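Local coordinates for hypothetic aldehyde deformylating oxygenase (Sulfolobus tokodaii, PDB 5V4T), which binds ferric iron between the helices of a ferritin-like bundle and probably acts as an oxidoreductase with aldehyde deformylating oxygenase activity, at residues Gly112-Thr125 and Leu187-Leu201. Numbering follows the deposited sequence.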
# COMPACT_ATOMS: atom_id res chain seq x y z
N GLY A 112 -4.18 2.48 -4.87
CA GLY A 112 -4.78 3.74 -5.24
C GLY A 112 -5.55 4.42 -4.14
O GLY A 112 -5.91 5.58 -4.31
N VAL A 113 -5.78 3.73 -3.03
CA VAL A 113 -6.41 4.39 -1.86
C VAL A 113 -5.52 4.26 -0.62
O VAL A 113 -5.01 5.30 -0.14
CB VAL A 113 -7.79 3.79 -1.59
CG1 VAL A 113 -8.35 4.50 -0.37
CG2 VAL A 113 -8.69 4.02 -2.78
N LEU A 114 -5.26 3.07 -0.14
CA LEU A 114 -4.51 2.86 1.10
C LEU A 114 -3.09 3.35 0.97
O LEU A 114 -2.64 4.12 1.81
CB LEU A 114 -4.51 1.40 1.51
CG LEU A 114 -5.84 0.97 2.05
CD1 LEU A 114 -5.85 -0.52 1.99
CD2 LEU A 114 -5.91 1.49 3.51
N ALA A 115 -2.38 2.91 -0.05
CA ALA A 115 -0.96 3.30 -0.21
C ALA A 115 -0.84 4.78 -0.42
O ALA A 115 0.10 5.40 0.08
CB ALA A 115 -0.26 2.54 -1.33
N THR A 116 -1.77 5.39 -1.17
CA THR A 116 -1.77 6.80 -1.41
C THR A 116 -1.78 7.59 -0.10
O THR A 116 -0.97 8.51 0.11
CB THR A 116 -2.96 7.23 -2.34
OG1 THR A 116 -2.90 6.47 -3.56
CG2 THR A 116 -2.91 8.70 -2.60
N VAL A 117 -2.63 7.16 0.85
CA VAL A 117 -2.69 7.78 2.17
C VAL A 117 -1.43 7.52 3.02
O VAL A 117 -0.85 8.45 3.59
CB VAL A 117 -3.95 7.33 2.90
CG1 VAL A 117 -3.94 7.78 4.35
CG2 VAL A 117 -5.14 7.88 2.15
N GLY A 118 -0.98 6.27 3.03
CA GLY A 118 0.17 5.91 3.83
C GLY A 118 1.42 6.62 3.35
O GLY A 118 2.23 7.14 4.14
N LEU A 119 1.58 6.69 2.04
CA LEU A 119 2.74 7.34 1.44
C LEU A 119 2.71 8.86 1.67
O LEU A 119 3.73 9.51 1.90
CB LEU A 119 2.85 7.04 -0.05
CG LEU A 119 3.22 5.60 -0.35
CD1 LEU A 119 3.00 5.21 -1.79
CD2 LEU A 119 4.66 5.33 0.04
N LYS A 120 1.51 9.46 1.60
CA LYS A 120 1.35 10.89 1.95
C LYS A 120 1.85 11.13 3.36
O LYS A 120 2.62 12.08 3.61
CB LYS A 120 -0.13 11.29 1.85
CG LYS A 120 -0.47 12.58 2.62
CD LYS A 120 -2.01 12.74 2.70
CE LYS A 120 -2.46 13.77 3.75
NZ LYS A 120 -2.05 15.11 3.20
N ILE A 121 1.42 10.34 4.30
CA ILE A 121 1.84 10.53 5.68
C ILE A 121 3.34 10.33 5.82
O ILE A 121 4.03 11.14 6.39
CB ILE A 121 1.10 9.58 6.62
CG1 ILE A 121 -0.42 9.87 6.60
CG2 ILE A 121 1.70 9.61 8.01
CD1 ILE A 121 -1.20 8.74 7.23
N LEU A 122 3.87 9.26 5.21
CA LEU A 122 5.32 9.02 5.25
C LEU A 122 6.14 10.11 4.63
O LEU A 122 7.22 10.46 5.15
CB LEU A 122 5.71 7.61 4.70
CG LEU A 122 5.17 6.48 5.54
CD1 LEU A 122 5.36 5.16 4.82
CD2 LEU A 122 5.85 6.42 6.91
N ASN A 123 5.67 10.65 3.48
CA ASN A 123 6.35 11.77 2.84
C ASN A 123 6.39 13.02 3.70
O ASN A 123 7.42 13.58 3.98
CB ASN A 123 5.61 12.05 1.52
CG ASN A 123 6.29 13.04 0.64
OD1 ASN A 123 7.41 13.49 0.85
ND2 ASN A 123 5.59 13.40 -0.42
N GLU A 124 5.23 13.43 4.12
CA GLU A 124 5.08 14.64 4.94
C GLU A 124 5.87 14.54 6.25
O GLU A 124 6.56 15.48 6.64
CB GLU A 124 3.64 14.87 5.26
CG GLU A 124 2.87 15.25 4.02
CD GLU A 124 1.41 15.53 4.26
OE1 GLU A 124 0.91 15.34 5.38
OE2 GLU A 124 0.74 15.99 3.27
N THR A 125 5.79 13.39 6.89
CA THR A 125 6.40 13.19 8.20
C THR A 125 7.93 13.14 8.06
O THR A 125 8.68 13.78 8.84
CB THR A 125 5.86 11.94 8.90
OG1 THR A 125 4.46 12.09 9.08
CG2 THR A 125 6.53 11.77 10.24
N LEU A 187 1.48 11.30 15.08
CA LEU A 187 2.12 12.02 14.01
C LEU A 187 1.41 13.33 13.67
O LEU A 187 1.88 14.05 12.81
CB LEU A 187 2.22 11.15 12.77
CG LEU A 187 2.83 9.74 12.90
CD1 LEU A 187 2.96 9.01 11.58
CD2 LEU A 187 4.16 9.79 13.58
N GLY A 188 0.29 13.62 14.33
CA GLY A 188 -0.39 14.91 14.14
C GLY A 188 -1.58 14.86 13.16
O GLY A 188 -2.19 15.88 12.90
N TYR A 189 -1.96 13.68 12.71
CA TYR A 189 -3.04 13.50 11.72
C TYR A 189 -4.36 13.21 12.41
O TYR A 189 -4.38 12.60 13.47
CB TYR A 189 -2.73 12.35 10.78
CG TYR A 189 -1.56 12.70 9.92
CD1 TYR A 189 -1.75 13.35 8.71
CD2 TYR A 189 -0.26 12.45 10.31
CE1 TYR A 189 -0.69 13.76 7.93
CE2 TYR A 189 0.81 12.86 9.53
CZ TYR A 189 0.59 13.49 8.34
OH TYR A 189 1.68 13.90 7.58
N SER A 190 -5.42 13.70 11.78
CA SER A 190 -6.78 13.40 12.16
C SER A 190 -7.26 12.17 11.40
O SER A 190 -7.23 12.21 10.18
CB SER A 190 -7.66 14.54 11.77
OG SER A 190 -9.01 14.14 11.71
N ILE A 191 -7.72 11.14 12.10
CA ILE A 191 -8.25 9.94 11.44
C ILE A 191 -9.45 10.33 10.57
O ILE A 191 -9.55 9.86 9.42
CB ILE A 191 -8.63 8.83 12.41
CG1 ILE A 191 -7.41 8.35 13.19
CG2 ILE A 191 -9.26 7.63 11.71
CD1 ILE A 191 -6.50 7.47 12.32
N GLN A 192 -10.38 11.16 11.09
CA GLN A 192 -11.44 11.64 10.23
C GLN A 192 -10.99 12.30 8.93
O GLN A 192 -11.59 12.04 7.83
CB GLN A 192 -12.41 12.61 10.95
CG GLN A 192 -13.67 12.93 10.11
CD GLN A 192 -14.52 11.68 9.86
OE1 GLN A 192 -15.10 11.12 10.81
NE2 GLN A 192 -14.63 11.23 8.59
N GLU A 193 -9.99 13.15 8.97
CA GLU A 193 -9.50 13.84 7.76
C GLU A 193 -8.89 12.80 6.81
O GLU A 193 -9.07 12.91 5.64
CB GLU A 193 -8.50 15.00 8.00
CG GLU A 193 -9.13 16.20 8.66
CD GLU A 193 -8.17 17.37 8.87
OE1 GLU A 193 -7.01 17.32 8.40
OE2 GLU A 193 -8.59 18.36 9.54
N LEU A 194 -8.22 11.81 7.36
CA LEU A 194 -7.66 10.74 6.50
C LEU A 194 -8.73 9.92 5.83
O LEU A 194 -8.62 9.62 4.65
CB LEU A 194 -6.77 9.82 7.35
CG LEU A 194 -5.49 10.45 7.79
CD1 LEU A 194 -4.78 9.47 8.68
CD2 LEU A 194 -4.57 10.96 6.70
N VAL A 195 -9.80 9.55 6.55
CA VAL A 195 -10.92 8.87 5.96
C VAL A 195 -11.64 9.75 4.93
O VAL A 195 -12.02 9.28 3.88
CB VAL A 195 -11.92 8.36 7.05
CG1 VAL A 195 -13.20 7.80 6.44
CG2 VAL A 195 -11.21 7.30 7.92
N ASN A 196 -11.76 11.07 5.20
CA ASN A 196 -12.29 11.97 4.17
C ASN A 196 -11.47 11.94 2.90
O ASN A 196 -12.04 11.96 1.82
CB ASN A 196 -12.48 13.42 4.65
CG ASN A 196 -13.41 13.54 5.83
OD1 ASN A 196 -14.22 12.66 6.12
ND2 ASN A 196 -13.26 14.62 6.56
N LEU A 197 -10.15 11.97 3.03
CA LEU A 197 -9.29 11.83 1.87
C LEU A 197 -9.51 10.50 1.16
O LEU A 197 -9.60 10.49 -0.07
CB LEU A 197 -7.83 11.99 2.31
CG LEU A 197 -6.84 11.58 1.22
CD1 LEU A 197 -6.91 12.45 -0.02
CD2 LEU A 197 -5.51 11.71 1.87
N MET A 198 -9.63 9.41 1.92
CA MET A 198 -9.89 8.13 1.30
C MET A 198 -11.15 8.15 0.47
O MET A 198 -11.19 7.54 -0.60
CB MET A 198 -9.90 7.00 2.32
CG MET A 198 -8.55 6.76 2.96
SD MET A 198 -8.72 5.67 4.38
CE MET A 198 -8.70 4.13 3.53
N GLU A 199 -12.21 8.83 0.96
CA GLU A 199 -13.44 8.89 0.20
C GLU A 199 -13.26 9.61 -1.10
O GLU A 199 -13.82 9.24 -2.09
CB GLU A 199 -14.49 9.60 1.07
CG GLU A 199 -14.87 8.79 2.27
CD GLU A 199 -16.01 7.77 1.97
OE1 GLU A 199 -16.45 7.58 0.80
OE2 GLU A 199 -16.52 7.26 2.97
N GLU A 200 -12.45 10.69 -1.10
CA GLU A 200 -12.20 11.41 -2.32
C GLU A 200 -11.37 10.58 -3.31
O GLU A 200 -11.57 10.59 -4.49
CB GLU A 200 -11.54 12.72 -2.02
CG GLU A 200 -12.43 13.58 -1.13
CD GLU A 200 -13.60 14.44 -1.72
OE1 GLU A 200 -14.22 14.20 -2.86
OE2 GLU A 200 -13.88 15.41 -0.89
N LEU A 201 -10.40 9.84 -2.79
CA LEU A 201 -9.63 8.92 -3.64
C LEU A 201 -10.47 7.80 -4.27
O LEU A 201 -10.30 7.47 -5.41
CB LEU A 201 -8.49 8.33 -2.84
CG LEU A 201 -7.40 9.30 -2.38
CD1 LEU A 201 -6.44 8.70 -1.35
CD2 LEU A 201 -6.60 9.80 -3.57
O HOH W 1 4.31 14.39 11.50
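Val117 and Leu201 are reciprocal knobs where the C-terminal helix 191-211 packs on helix 98-128, which carries the iron ligand Glu111 in this ferritin-like bundle. The segment axes run in broadly opposite directions but cross obliquely, at 137° between their N-to-C directions, and approach to 9.3 Å. Val117 fills the hollow among Leu194, Leu197, Met198 and Leu201; its beta-branch splits the work, CG1 facing Leu194 CD2 while CG2 meets the other three, 3.7 Å from Met198 CG. In return, Leu201 enters the hole bounded by Gly112, Val113, Thr116 and Val117, where the carbonyl O of Gly112 lies beside Leu201 CB and Thr116 CG2 meets Leu201 CD1 tip to tip at 3.7 Å. Flexible Met198 bends at its last torsion (chi3 83°), bringing CE to Val113 CG1 and Leu114 CD2. On the partly exposed flank, Lys120, aliphatic with a charged end, lays CD against Leu197 CD2. Ahead of the helix, which Ser190 caps, Tyr189 offers an apolar face to Ile121, whose CG1 sits 4.1 Å from the ring centroid, a CH-pi contact, while CD1 reaches Leu194. The extended Glu124 carboxylate has one oxygen for each partner: Lys120 NZ bridges to OE2 at 2.9 Å, and Tyr189 OH donates to the anti lone pair of Glu124 OE1 at 2.7 Å.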